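Local coordinates for protein carboxylesterase SOBER1 (Arabidopsis thaliana, PDB 6AVX) that hydrolyses short-chain carboxylic esters and phosphatidylcholine and acts as a negative regulator of the hypersensitive response to the bacterial effector AvrBsT, at residues T114-L119 / W134-S139; P122-G127 / P146-K151; G127-S132 / K202-W207. The protein carries 1 engineered substitution. All blocks are in the same frame, centred on the assembly; numbering follows the deposited sequence. Where two conformers were deposited one is given.

Contact 1: T114-L119 / W134-S139; sequences TLASVL and WVPFTS
Helical residues Leu115 and Ala116 run past the irregular chain at Val135 and Pro136, and the CA atoms of Ala116 and Pro136 come within 7.1 Å of each other. Here Ala116 meets the loop through its methyl group. Its CB lies 3.6 Å from Phe137 CE2, approaching the ring obliquely, and 4.1 Å from Pro136 CG. The Phe137 side chain takes the crowded position, CG between the backbone N and the carbonyl carbon (chi1 38°), which turns the ring back onto the helix. Leu119 then meets the rim of that ring, CD1 lying near its plane and 4.2 Å from Phe137 CZ. The helix, 109-120, follows the nucleophile elbow of the alpha/beta-hydrolase fold, and the loop comes after the next strand, 127-131. Trp134, at the start of the loop segment, points away from the helical segment and packs near Ser108, probably the catalytic nucleophile. One helical turn before Leu119, Leu115 uses a single methyl: CD2 is 4.2 Å from Val135 CG2 and equally far from Pro136 CD. That same CD of Pro136 sits 4.1 Å above one face of the Phe137 ring, offset toward the rim. Farther out, Val135 packs on helix 173-180 and Ala116 on helix 75-94.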
ATOM      1  N   THR A 114       2.235   1.601   1.151  1.00  5.29           N
ATOM      2  CA  THR A 114       1.838   1.950  -0.212  1.00  5.53           C
ATOM      3  C   THR A 114       1.242   3.345  -0.255  1.00  5.68           C
ATOM      4  O   THR A 114       1.617   4.173  -1.094  1.00  5.66           O
ATOM      5  CB  THR A 114       0.829   0.920  -0.756  1.00  4.91           C
ATOM      6  OG1 THR A 114       1.500  -0.316  -1.009  1.00  6.10           O
ATOM      7  CG2 THR A 114       0.164   1.377  -2.041  1.00  6.58           C
ATOM      8  N   LEU A 115       0.286   3.604   0.631  1.00  4.64           N
ATOM      9  CA  LEU A 115      -0.371   4.897   0.630  1.00  4.98           C
ATOM     10  C   LEU A 115       0.627   6.017   0.864  1.00  5.36           C
ATOM     11  O   LEU A 115       0.651   7.014   0.130  1.00  5.84           O
ATOM     12  CB  LEU A 115      -1.450   4.919   1.705  1.00  6.53           C
ATOM     13  CG  LEU A 115      -2.328   6.166   1.628  1.00  7.36           C
ATOM     14  CD1 LEU A 115      -3.340   6.038   0.511  1.00  8.85           C
ATOM     15  CD2 LEU A 115      -3.017   6.427   2.955  1.00  8.82           C
ATOM     16  N   ALA A 116       1.438   5.888   1.906  1.00  5.53           N
ATOM     17  CA  ALA A 116       2.405   6.931   2.220  1.00  5.50           C
ATOM     18  C   ALA A 116       3.376   7.147   1.071  1.00  5.95           C
ATOM     19  O   ALA A 116       3.736   8.291   0.741  1.00  6.71           O
ATOM     20  CB  ALA A 116       3.166   6.548   3.483  1.00  6.66           C
ATOM     21  N   SER A 117       3.814   6.055   0.446  1.00  5.05           N
ATOM     22  CA  SER A 117       4.812   6.155  -0.608  1.00  5.41           C
ATOM     23  C   SER A 117       4.248   6.847  -1.835  1.00  5.62           C
ATOM     24  O   SER A 117       4.932   7.663  -2.465  1.00  6.40           O
ATOM     25  CB  SER A 117       5.335   4.771  -0.971  1.00  6.69           C
ATOM     26  OG  SER A 117       6.020   4.156   0.115  1.00  7.08           O
ATOM     27  N   VAL A 118       3.030   6.496  -2.229  1.00  5.16           N
ATOM     28  CA  VAL A 118       2.417   7.111  -3.396  1.00  5.50           C
ATOM     29  C   VAL A 118       2.164   8.592  -3.150  1.00  6.02           C
ATOM     30  O   VAL A 118       2.455   9.438  -4.011  1.00  6.55           O
ATOM     31  CB  VAL A 118       1.132   6.359  -3.769  1.00  7.92           C
ATOM     32  CG1 VAL A 118       0.315   7.156  -4.766  1.00  8.59           C
ATOM     33  CG2 VAL A 118       1.464   4.953  -4.271  1.00  8.04           C
ATOM     34  N   LEU A 119       1.627   8.926  -1.981  1.00  5.30           N
ATOM     35  CA  LEU A 119       1.205  10.308  -1.741  1.00  6.03           C
ATOM     36  C   LEU A 119       2.381  11.259  -1.598  1.00  5.58           C
ATOM     37  O   LEU A 119       2.200  12.475  -1.763  1.00  6.30           O
ATOM     38  CB  LEU A 119       0.330  10.393  -0.484  1.00  8.05           C
ATOM     39  CG  LEU A 119      -0.998   9.636  -0.508  1.00 11.46           C
ATOM     40  CD1 LEU A 119      -1.679   9.665   0.860  1.00 14.41           C
ATOM     41  CD2 LEU A 119      -1.906  10.213  -1.563  1.00 21.45           C
ATOM     42  N   TRP A 134      -4.192   1.190   6.506  1.00  6.44           N
ATOM     43  CA  TRP A 134      -4.636   2.293   7.345  1.00  7.14           C
ATOM     44  C   TRP A 134      -3.839   3.519   6.939  1.00  6.94           C
ATOM     45  O   TRP A 134      -2.873   3.429   6.196  1.00  6.60           O
ATOM     46  CB  TRP A 134      -4.468   1.974   8.825  1.00  8.24           C
ATOM     47  CG  TRP A 134      -3.042   1.797   9.288  1.00  7.87           C
ATOM     48  CD1 TRP A 134      -2.232   2.761   9.810  1.00  8.32           C
ATOM     49  CD2 TRP A 134      -2.290   0.579   9.337  1.00  6.84           C
ATOM     50  NE1 TRP A 134      -1.029   2.225  10.158  1.00  8.09           N
ATOM     51  CE2 TRP A 134      -1.037   0.881   9.906  1.00  7.71           C
ATOM     52  CE3 TRP A 134      -2.565  -0.743   8.987  1.00  7.22           C
ATOM     53  CZ2 TRP A 134      -0.053  -0.086  10.106  1.00  8.43           C
ATOM     54  CZ3 TRP A 134      -1.603  -1.703   9.194  1.00  8.07           C
ATOM     55  CH2 TRP A 134      -0.357  -1.372   9.768  1.00  8.39           C
ATOM     56  N   VAL A 135      -4.262   4.682   7.426  1.00  8.31           N
ATOM     57  CA  VAL A 135      -3.582   5.942   7.149  1.00  8.44           C
ATOM     58  C   VAL A 135      -2.468   6.102   8.177  1.00  8.21           C
ATOM     59  O   VAL A 135      -2.767   6.234   9.370  1.00  8.64           O
ATOM     60  CB  VAL A 135      -4.554   7.125   7.197  1.00 10.39           C
ATOM     61  CG1 VAL A 135      -3.819   8.419   6.872  1.00 11.60           C
ATOM     62  CG2 VAL A 135      -5.684   6.912   6.200  1.00 11.39           C
ATOM     63  N   PRO A 136      -1.187   6.081   7.778  1.00  8.39           N
ATOM     64  CA  PRO A 136      -0.116   5.965   8.769  1.00  8.94           C
ATOM     65  C   PRO A 136       0.474   7.291   9.190  1.00  8.70           C
ATOM     66  O   PRO A 136       1.606   7.341   9.674  1.00 12.52           O
ATOM     67  CB  PRO A 136       0.922   5.114   8.035  1.00 11.08           C
ATOM     68  CG  PRO A 136       0.818   5.599   6.669  1.00  9.48           C
ATOM     69  CD  PRO A 136      -0.650   5.868   6.419  1.00  9.75           C
ATOM     70  N   PHE A 137      -0.292   8.356   9.040  1.00  9.22           N
ATOM     71  CA  PHE A 137       0.144   9.677   9.463  1.00  8.95           C
ATOM     72  C   PHE A 137      -1.087  10.547   9.660  1.00 10.05           C
ATOM     73  O   PHE A 137      -2.200  10.161   9.324  1.00 10.81           O
ATOM     74  CB  PHE A 137       1.207  10.284   8.517  1.00 12.35           C
ATOM     75  CG  PHE A 137       1.005  10.009   7.030  1.00  9.71           C
ATOM     76  CD1 PHE A 137      -0.252  10.004   6.452  1.00 11.51           C
ATOM     77  CD2 PHE A 137       2.103   9.812   6.205  1.00 12.17           C
ATOM     78  CE1 PHE A 137      -0.402   9.775   5.079  1.00 11.36           C
ATOM     79  CE2 PHE A 137       1.965   9.601   4.854  1.00 11.34           C
ATOM     80  CZ  PHE A 137       0.712   9.584   4.287  1.00 11.46           C
ATOM     81  N   THR A 138      -0.877  11.722  10.260  1.00 10.30           N
ATOM     82  CA  THR A 138      -1.950  12.675  10.492  1.00 10.94           C
ATOM     83  C   THR A 138      -2.052  13.634   9.309  1.00  9.64           C
ATOM     84  O   THR A 138      -1.230  13.622   8.384  1.00  9.87           O
ATOM     85  CB  THR A 138      -1.717  13.506  11.756  1.00 10.96           C
ATOM     86  OG1 THR A 138      -0.677  14.454  11.501  1.00 12.43           O
ATOM     87  CG2 THR A 138      -1.351  12.639  12.969  1.00 14.47           C
ATOM     88  N   SER A 139      -3.056  14.504   9.350  1.00 10.22           N
ATOM     89  CA  SER A 139      -3.223  15.491   8.300  1.00  9.95           C
ATOM     90  C   SER A 139      -2.086  16.514   8.253  1.00  8.03           C
ATOM     91  O   SER A 139      -2.001  17.255   7.276  1.00 10.03           O
ATOM     92  CB  SER A 139      -4.549  16.214   8.464  1.00 13.32           C
ATOM     93  OG  SER A 139      -4.579  16.843   9.719  1.00 19.40           O
TER

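Contact 2: P122-G127 / P146-K151; sequences PKTLGG and PEEAKK
Glu148 O is gripped by two donors that reach it from opposite faces of its carbonyl plane. Across the contact Thr124 OG1 donates to Glu148 O at 2.7 Å, with a C=O...OG1 angle of 118° and the hydroxyl lying 35° out of that plane, hence not on a lone pair. From the other face comes Lys151 N, 3.1 Å from Glu148 O, a backbone bond within 146-151. Thr124 reaches the oxygen because OG1 stands beside its own backbone N (chi1 -50°); the same rotation carries the methyl over the backbone of Lys151, where Thr124 CG2 lies 3.8 Å from Lys151 C. Both segments are connections of the alpha/beta-hydrolase fold: 122-127 leads from helix 109-120 into strand 127-131, and the loop segment 146-151 belongs to the long excursion before strand 154-159. Glu148 was modelled in two conformers. In one of them the chain bends at chi2, its carboxylate folds back beside the threonine hydroxyl, and Lys151 NZ forms a salt bridge with Glu148 OE2 at 2.9 Å, on the syn side; any restraint this puts on the carboxylate is tentative. At the other end of the contact, Pro146 lays its ring against the backbone of Pro122, Pro146 CB lying 3.7 Å from Pro122 CA. Beyond the threonine, Leu125 N is hydrogen-bonded to Thr152 OG1, and Arg211 donates to the carbonyl oxygens of Leu125 (from NH2) and Gly126 (from NE).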
ATOM      1  N   PRO A 122       7.162  12.401  -5.988  1.00  5.64           N
ATOM      2  CA  PRO A 122       7.055  13.663  -6.744  1.00  5.90           C
ATOM      3  C   PRO A 122       6.315  13.566  -8.055  1.00  6.21           C
ATOM      4  O   PRO A 122       5.981  14.615  -8.623  1.00  7.87           O
ATOM      5  CB  PRO A 122       8.514  14.071  -6.970  1.00  7.64           C
ATOM      6  CG  PRO A 122       9.277  13.402  -5.882  1.00  9.74           C
ATOM      7  CD  PRO A 122       8.560  12.093  -5.646  1.00  7.97           C
ATOM      8  N   LYS A 123       6.070  12.364  -8.574  1.00  6.41           N
ATOM      9  CA  LYS A 123       5.444  12.158  -9.871  1.00  5.87           C
ATOM     10  C   LYS A 123       4.162  11.345  -9.743  1.00  7.14           C
ATOM     11  O   LYS A 123       3.994  10.564  -8.802  1.00  6.83           O
ATOM     12  CB  LYS A 123       6.411  11.439 -10.806  1.00  9.10           C
ATOM     13  CG  LYS A 123       7.673  12.283 -11.028  1.00 11.18           C
ATOM     14  CD  LYS A 123       8.692  11.596 -11.883  1.00 13.14           C
ATOM     15  CE  LYS A 123       9.944  12.462 -12.020  1.00 16.59           C
ATOM     16  NZ  LYS A 123      11.024  11.731 -12.704  1.00 18.32           N
ATOM     17  N   THR A 124       3.252  11.551 -10.687  1.00  6.51           N
ATOM     18  CA  THR A 124       2.057  10.721 -10.795  1.00  7.22           C
ATOM     19  C   THR A 124       2.460   9.313 -11.194  1.00  6.94           C
ATOM     20  O   THR A 124       3.215   9.117 -12.148  1.00  7.71           O
ATOM     21  CB  THR A 124       1.101  11.271 -11.856  1.00  6.77           C
ATOM     22  OG1 THR A 124       0.880  12.673 -11.624  1.00  7.51           O
ATOM     23  CG2 THR A 124      -0.223  10.517 -11.835  1.00  8.59           C
ATOM     24  N   LEU A 125       1.937   8.338 -10.488  1.00  6.53           N
ATOM     25  CA  LEU A 125       2.182   6.932 -10.786  1.00  5.76           C
ATOM     26  C   LEU A 125       0.918   6.323 -11.372  1.00  6.47           C
ATOM     27  O   LEU A 125      -0.138   6.958 -11.457  1.00  6.69           O
ATOM     28  CB  LEU A 125       2.652   6.199  -9.528  1.00  6.52           C
ATOM     29  CG  LEU A 125       3.907   6.787  -8.887  1.00  6.24           C
ATOM     30  CD1 LEU A 125       4.198   6.094  -7.563  1.00  8.36           C
ATOM     31  CD2 LEU A 125       5.093   6.731  -9.825  1.00  9.68           C
ATOM     32  N   GLY A 126       1.034   5.059 -11.776  1.00  6.91           N
ATOM     33  CA  GLY A 126      -0.109   4.344 -12.308  1.00  7.34           C
ATOM     34  C   GLY A 126      -1.197   4.163 -11.265  1.00  6.94           C
ATOM     35  O   GLY A 126      -2.383   4.333 -11.539  1.00  7.40           O
ATOM     36  N   GLY A 127      -0.812   3.834 -10.047  1.00  6.68           N
ATOM     37  CA  GLY A 127      -1.796   3.670  -9.008  1.00  7.28           C
ATOM     38  C   GLY A 127      -1.198   3.125  -7.732  1.00  5.77           C
ATOM     39  O   GLY A 127      -0.101   2.559  -7.730  1.00  6.85           O
ATOM     40  N   PRO A 146       3.312  16.027  -2.991  1.00  5.97           N
ATOM     41  CA  PRO A 146       3.605  16.751  -4.228  1.00  5.33           C
ATOM     42  C   PRO A 146       2.381  16.901  -5.116  1.00  6.28           C
ATOM     43  O   PRO A 146       1.466  16.073  -5.120  1.00  6.69           O
ATOM     44  CB  PRO A 146       4.680  15.876  -4.886  1.00  6.50           C
ATOM     45  CG  PRO A 146       5.357  15.226  -3.737  1.00  5.84           C
ATOM     46  CD  PRO A 146       4.240  14.901  -2.795  1.00  5.68           C
ATOM     47  N   GLU A 147       2.410  17.943  -5.938  1.00  6.52           N
ATOM     48  CA  GLU A 147       1.280  18.242  -6.803  1.00  6.54           C
ATOM     49  C   GLU A 147       0.896  17.042  -7.655  1.00  6.03           C
ATOM     50  O   GLU A 147      -0.289  16.698  -7.762  1.00  7.44           O
ATOM     51  CB  GLU A 147       1.630  19.435  -7.693  1.00  8.05           C
ATOM     52  CG  GLU A 147       0.520  19.787  -8.659  1.00 10.04           C
ATOM     53  CD  GLU A 147       0.845  20.974  -9.551  1.00 13.22           C
ATOM     54  OE1 GLU A 147       1.900  21.606  -9.372  1.00 15.37           O
ATOM     55  OE2 GLU A 147       0.026  21.281 -10.444  1.00 15.41           O
ATOM     56  N   GLU A 148       1.880  16.395  -8.278  1.00  5.76           N
ATOM     57  CA  GLU A 148       1.535  15.307  -9.180  0.53  7.48           C
ATOM     58  C   GLU A 148       1.115  14.048  -8.435  1.00  5.63           C
ATOM     59  O   GLU A 148       0.386  13.218  -9.003  1.00  7.40           O
ATOM     60  CB  GLU A 148       2.694  15.029 -10.129  0.53  6.73           C
ATOM     61  CG  GLU A 148       3.007  16.189 -11.069  0.53  8.56           C
ATOM     62  CD  GLU A 148       1.989  16.310 -12.167  0.53 12.24           C
ATOM     63  OE1 GLU A 148       2.043  15.483 -13.101  0.53 18.95           O
ATOM     64  OE2 GLU A 148       1.125  17.207 -12.089  0.53 20.42           O
ATOM     65  N   ALA A 149       1.536  13.878  -7.183  1.00  6.55           N
ATOM     66  CA  ALA A 149       1.154  12.700  -6.413  1.00  6.83           C
ATOM     67  C   ALA A 149      -0.338  12.652  -6.210  1.00  7.24           C
ATOM     68  O   ALA A 149      -0.930  11.566  -6.123  1.00  8.10           O
ATOM     69  CB  ALA A 149       1.841  12.704  -5.056  1.00  7.03           C
ATOM     70  N   LYS A 150      -0.978  13.813  -6.133  1.00  7.36           N
ATOM     71  CA  LYS A 150      -2.402  13.842  -5.865  1.00  8.49           C
ATOM     72  C   LYS A 150      -3.218  13.309  -7.032  1.00 10.21           C
ATOM     73  O   LYS A 150      -4.406  13.034  -6.849  1.00  9.61           O
ATOM     74  CB  LYS A 150      -2.818  15.263  -5.498  1.00  9.35           C
ATOM     75  CG  LYS A 150      -2.193  15.738  -4.192  1.00  9.56           C
ATOM     76  CD  LYS A 150      -2.644  17.129  -3.857  1.00 12.60           C
ATOM     77  CE  LYS A 150      -2.080  17.543  -2.538  1.00  8.90           C
ATOM     78  NZ  LYS A 150      -2.642  18.853  -2.177  1.00 16.28           N
ATOM     79  N   LYS A 151      -2.617  13.152  -8.210  1.00  7.62           N
ATOM     80  CA  LYS A 151      -3.295  12.602  -9.370  1.00  7.71           C
ATOM     81  C   LYS A 151      -3.165  11.093  -9.452  1.00  7.92           C
ATOM     82  O   LYS A 151      -3.773  10.493 -10.339  1.00  8.96           O
ATOM     83  CB  LYS A 151      -2.739  13.252 -10.640  1.00  8.65           C
ATOM     84  CG  LYS A 151      -2.910  14.773 -10.640  1.00 12.24           C
ATOM     85  CD  LYS A 151      -2.314  15.409 -11.886  1.00 18.29           C
ATOM     86  CE  LYS A 151      -2.331  16.928 -11.769  1.00 32.68           C
ATOM     87  NZ  LYS A 151      -1.611  17.575 -12.899  1.00 37.68           N
TER

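Contact 3: G127-S132 / K202-W207; sequences GGAVLS and KYIESW
Trp207 and Ile204, on one side of their helix, reach toward strand 127-131 in different ways: the indole directs its rim at the backbone, whereas the isoleucine meets another side chain end on. With CG anti to the backbone N (chi1 167°), Trp207 extends its six-membered ring toward the start of the strand. There Gly128 N faces the rim of the indole, level with the ring, 3.6 Å from Trp207 CH2. The same CH2 is 3.7 Å from Gly127 CA, which stands oblique to the ring, so the indole lies directly against the backbone at this glycine. Beside this, Ala129 turns its methyl toward the helix and shares it between two partners: CB is 3.9 Å from Trp207 CZ3 and 4.1 Å from Ile204 CG2.

Farther along the strand, Leu131 and Ile204 meet end to end. Ile204 CD1 lies 3.7 Å from Leu131 CD1 and 3.8 Å from Leu131 CD2, fitting against both branches of the leucine. The two isoleucine branches thus divide the work, CG2 serving Ala129 and CD1 serving Leu131. Strand and helix run nearly antiparallel, at 169°, with segment axes 10.4 Å apart at closest approach.

This is a helix-on-sheet layer of the alpha/beta-hydrolase fold. Strand 127-131 lies between strands 102-107 and 154-159 in the central parallel sheet. Ile204 and Trp207 of helix 198-212 also pack on Leu155 of strand 154-159, while Val130 points away from this helix to meet Leu115 of helix 109-120, so the strand is packed between the two helices.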
ATOM      1  N   GLY A 127      -0.812   3.834 -10.047  1.00  6.68           N
ATOM      2  CA  GLY A 127      -1.796   3.670  -9.008  1.00  7.28           C
ATOM      3  C   GLY A 127      -1.198   3.125  -7.732  1.00  5.77           C
ATOM      4  O   GLY A 127      -0.101   2.559  -7.730  1.00  6.85           O
ATOM      5  N   GLY A 128      -1.956   3.267  -6.660  1.00  6.01           N
ATOM      6  CA  GLY A 128      -1.663   2.632  -5.393  1.00  6.48           C
ATOM      7  C   GLY A 128      -2.824   1.749  -4.990  1.00  6.05           C
ATOM      8  O   GLY A 128      -3.962   2.234  -4.891  1.00  7.07           O
ATOM      9  N   ALA A 129      -2.569   0.462  -4.765  1.00  6.11           N
ATOM     10  CA  ALA A 129      -3.597  -0.482  -4.324  1.00  5.86           C
ATOM     11  C   ALA A 129      -3.312  -0.841  -2.876  1.00  5.79           C
ATOM     12  O   ALA A 129      -2.295  -1.478  -2.575  1.00  7.16           O
ATOM     13  CB  ALA A 129      -3.595  -1.738  -5.181  1.00  6.65           C
ATOM     14  N   VAL A 130      -4.178  -0.398  -1.985  1.00  5.22           N
ATOM     15  CA  VAL A 130      -4.059  -0.657  -0.555  1.00  6.17           C
ATOM     16  C   VAL A 130      -4.994  -1.806  -0.219  1.00  6.63           C
ATOM     17  O   VAL A 130      -6.185  -1.750  -0.547  1.00  6.37           O
ATOM     18  CB  VAL A 130      -4.447   0.600   0.240  1.00  5.95           C
ATOM     19  CG1 VAL A 130      -4.469   0.308   1.734  1.00  6.70           C
ATOM     20  CG2 VAL A 130      -3.524   1.775  -0.105  1.00  6.45           C
ATOM     21  N   LEU A 131      -4.475  -2.848   0.429  1.00  5.47           N
ATOM     22  CA  LEU A 131      -5.306  -3.964   0.881  1.00  5.46           C
ATOM     23  C   LEU A 131      -5.284  -3.961   2.398  1.00  5.31           C
ATOM     24  O   LEU A 131      -4.235  -4.180   3.018  1.00  6.29           O
ATOM     25  CB  LEU A 131      -4.812  -5.303   0.338  1.00  6.28           C
ATOM     26  CG  LEU A 131      -4.923  -5.535  -1.174  1.00  5.50           C
ATOM     27  CD1 LEU A 131      -3.822  -4.823  -1.957  1.00  6.85           C
ATOM     28  CD2 LEU A 131      -4.881  -7.021  -1.466  1.00  6.81           C
ATOM     29  N   SER A 132      -6.421  -3.680   3.002  1.00  5.46           N
ATOM     30  CA  SER A 132      -6.571  -3.807   4.448  1.00  5.25           C
ATOM     31  C   SER A 132      -5.546  -2.983   5.215  1.00  5.98           C
ATOM     32  O   SER A 132      -5.012  -3.409   6.236  1.00  6.05           O
ATOM     33  CB  SER A 132      -6.514  -5.270   4.866  1.00  6.60           C
ATOM     34  OG  SER A 132      -7.419  -6.041   4.077  1.00  8.35           O
ATOM     35  N   LYS A 202      -8.291 -10.275  -8.315  1.00  9.26           N
ATOM     36  CA  LYS A 202      -8.788 -10.122  -9.680  1.00  8.18           C
ATOM     37  C   LYS A 202      -9.343  -8.722  -9.904  1.00  9.54           C
ATOM     38  O   LYS A 202      -9.231  -8.166 -11.001  1.00  8.96           O
ATOM     39  CB  LYS A 202      -9.882 -11.148  -9.965  1.00 11.57           C
ATOM     40  CG  LYS A 202      -9.473 -12.595  -9.868  1.00 13.51           C
ATOM     41  CD  LYS A 202      -8.395 -12.966 -10.832  1.00 16.91           C
ATOM     42  CE  LYS A 202      -8.149 -14.471 -10.776  1.00 15.72           C
ATOM     43  NZ  LYS A 202      -7.075 -14.895 -11.698  1.00 18.06           N
ATOM     44  N   TYR A 203      -9.991  -8.150  -8.894  1.00  8.53           N
ATOM     45  CA  TYR A 203     -10.500  -6.792  -9.032  1.00  9.53           C
ATOM     46  C   TYR A 203      -9.364  -5.785  -9.146  1.00  8.16           C
ATOM     47  O   TYR A 203      -9.430  -4.846  -9.957  1.00  9.70           O
ATOM     48  CB  TYR A 203     -11.376  -6.460  -7.835  1.00 10.19           C
ATOM     49  CG  TYR A 203     -12.227  -5.236  -8.023  1.00 10.97           C
ATOM     50  CD1 TYR A 203     -13.436  -5.322  -8.697  1.00 14.67           C
ATOM     51  CD2 TYR A 203     -11.846  -3.994  -7.529  1.00 12.95           C
ATOM     52  CE1 TYR A 203     -14.240  -4.217  -8.877  1.00 17.78           C
ATOM     53  CE2 TYR A 203     -12.649  -2.879  -7.703  1.00 15.47           C
ATOM     54  CZ  TYR A 203     -13.839  -3.001  -8.386  1.00 14.75           C
ATOM     55  OH  TYR A 203     -14.647  -1.905  -8.568  1.00 19.07           O
ATOM     56  N   ILE A 204      -8.297  -5.967  -8.362  1.00  7.44           N
ATOM     57  CA  ILE A 204      -7.114  -5.133  -8.527  1.00  7.03           C
ATOM     58  C   ILE A 204      -6.555  -5.281  -9.935  1.00  7.23           C
ATOM     59  O   ILE A 204      -6.175  -4.288 -10.574  1.00  7.63           O
ATOM     60  CB  ILE A 204      -6.072  -5.464  -7.442  1.00  7.82           C
ATOM     61  CG1 ILE A 204      -6.601  -5.061  -6.060  1.00  7.20           C
ATOM     62  CG2 ILE A 204      -4.736  -4.775  -7.747  1.00  8.24           C
ATOM     63  CD1 ILE A 204      -5.909  -5.748  -4.923  1.00  9.28           C
ATOM     64  N   GLU A 205      -6.462  -6.516 -10.435  1.00  8.18           N
ATOM     65  CA  GLU A 205      -5.968  -6.727 -11.797  1.00  7.92           C
ATOM     66  C   GLU A 205      -6.811  -5.961 -12.803  1.00  7.70           C
ATOM     67  O   GLU A 205      -6.275  -5.308 -13.701  1.00  7.68           O
ATOM     68  CB  GLU A 205      -5.972  -8.214 -12.138  1.00  7.79           C
ATOM     69  CG  GLU A 205      -5.540  -8.503 -13.585  1.00  9.74           C
ATOM     70  CD  GLU A 205      -5.477  -9.974 -13.897  1.00  8.93           C
ATOM     71  OE1 GLU A 205      -6.363 -10.700 -13.405  1.00 11.94           O
ATOM     72  OE2 GLU A 205      -4.536 -10.394 -14.586  1.00  9.57           O
ATOM     73  N   SER A 206      -8.130  -6.032 -12.669  1.00  7.97           N
ATOM     74  CA  SER A 206      -9.007  -5.315 -13.590  1.00  9.15           C
ATOM     75  C   SER A 206      -8.788  -3.810 -13.505  1.00  8.40           C
ATOM     76  O   SER A 206      -8.844  -3.110 -14.522  1.00  8.75           O
ATOM     77  CB  SER A 206     -10.463  -5.658 -13.296  1.00 11.98           C
ATOM     78  OG  SER A 206     -10.724  -7.019 -13.572  1.00 16.71           O
ATOM     79  N   TRP A 207      -8.580  -3.290 -12.290  1.00  8.26           N
ATOM     80  CA  TRP A 207      -8.304  -1.866 -12.097  1.00  7.66           C
ATOM     81  C   TRP A 207      -6.980  -1.464 -12.739  1.00  7.06           C
ATOM     82  O   TRP A 207      -6.907  -0.433 -13.410  1.00  8.71           O
ATOM     83  CB  TRP A 207      -8.336  -1.583 -10.598  1.00  8.72           C
ATOM     84  CG  TRP A 207      -7.803  -0.267 -10.113  1.00 10.98           C
ATOM     85  CD1 TRP A 207      -8.458   0.928 -10.046  1.00 15.76           C
ATOM     86  CD2 TRP A 207      -6.507  -0.049  -9.543  1.00 11.75           C
ATOM     87  NE1 TRP A 207      -7.631   1.879  -9.472  1.00 11.51           N
ATOM     88  CE2 TRP A 207      -6.432   1.301  -9.159  1.00 13.65           C
ATOM     89  CE3 TRP A 207      -5.411  -0.873  -9.315  1.00 13.19           C
ATOM     90  CZ2 TRP A 207      -5.290   1.845  -8.561  1.00 10.92           C
ATOM     91  CZ3 TRP A 207      -4.282  -0.331  -8.726  1.00 12.87           C
ATOM     92  CH2 TRP A 207      -4.236   1.009  -8.353  1.00 13.07           C
TER

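Of the segments in these contacts, the first from the N terminus is on helix 109-120, and contact 1 closes the loop that runs through strand 127-131 to the segment 134-139. Contact 2 starts within that loop, at 122-127, and closes beyond its end at 146-151, so the two cross. Contact 3 begins at Gly127, which it shares with contact 2, and crosses both by reaching forward to helix 198-212. Contacts 1 and 2 touch where Leu119 O meets Ala149 CB at 3.3 Å. Contacts 1 and 3 have centres about 16 Å apart; Leu115 CB packs 4.2 Å from Val130 CG2. With Val130 turned to helix 109-120 and Ala129 to helix 198-212, the two helices cover opposite faces of the strand.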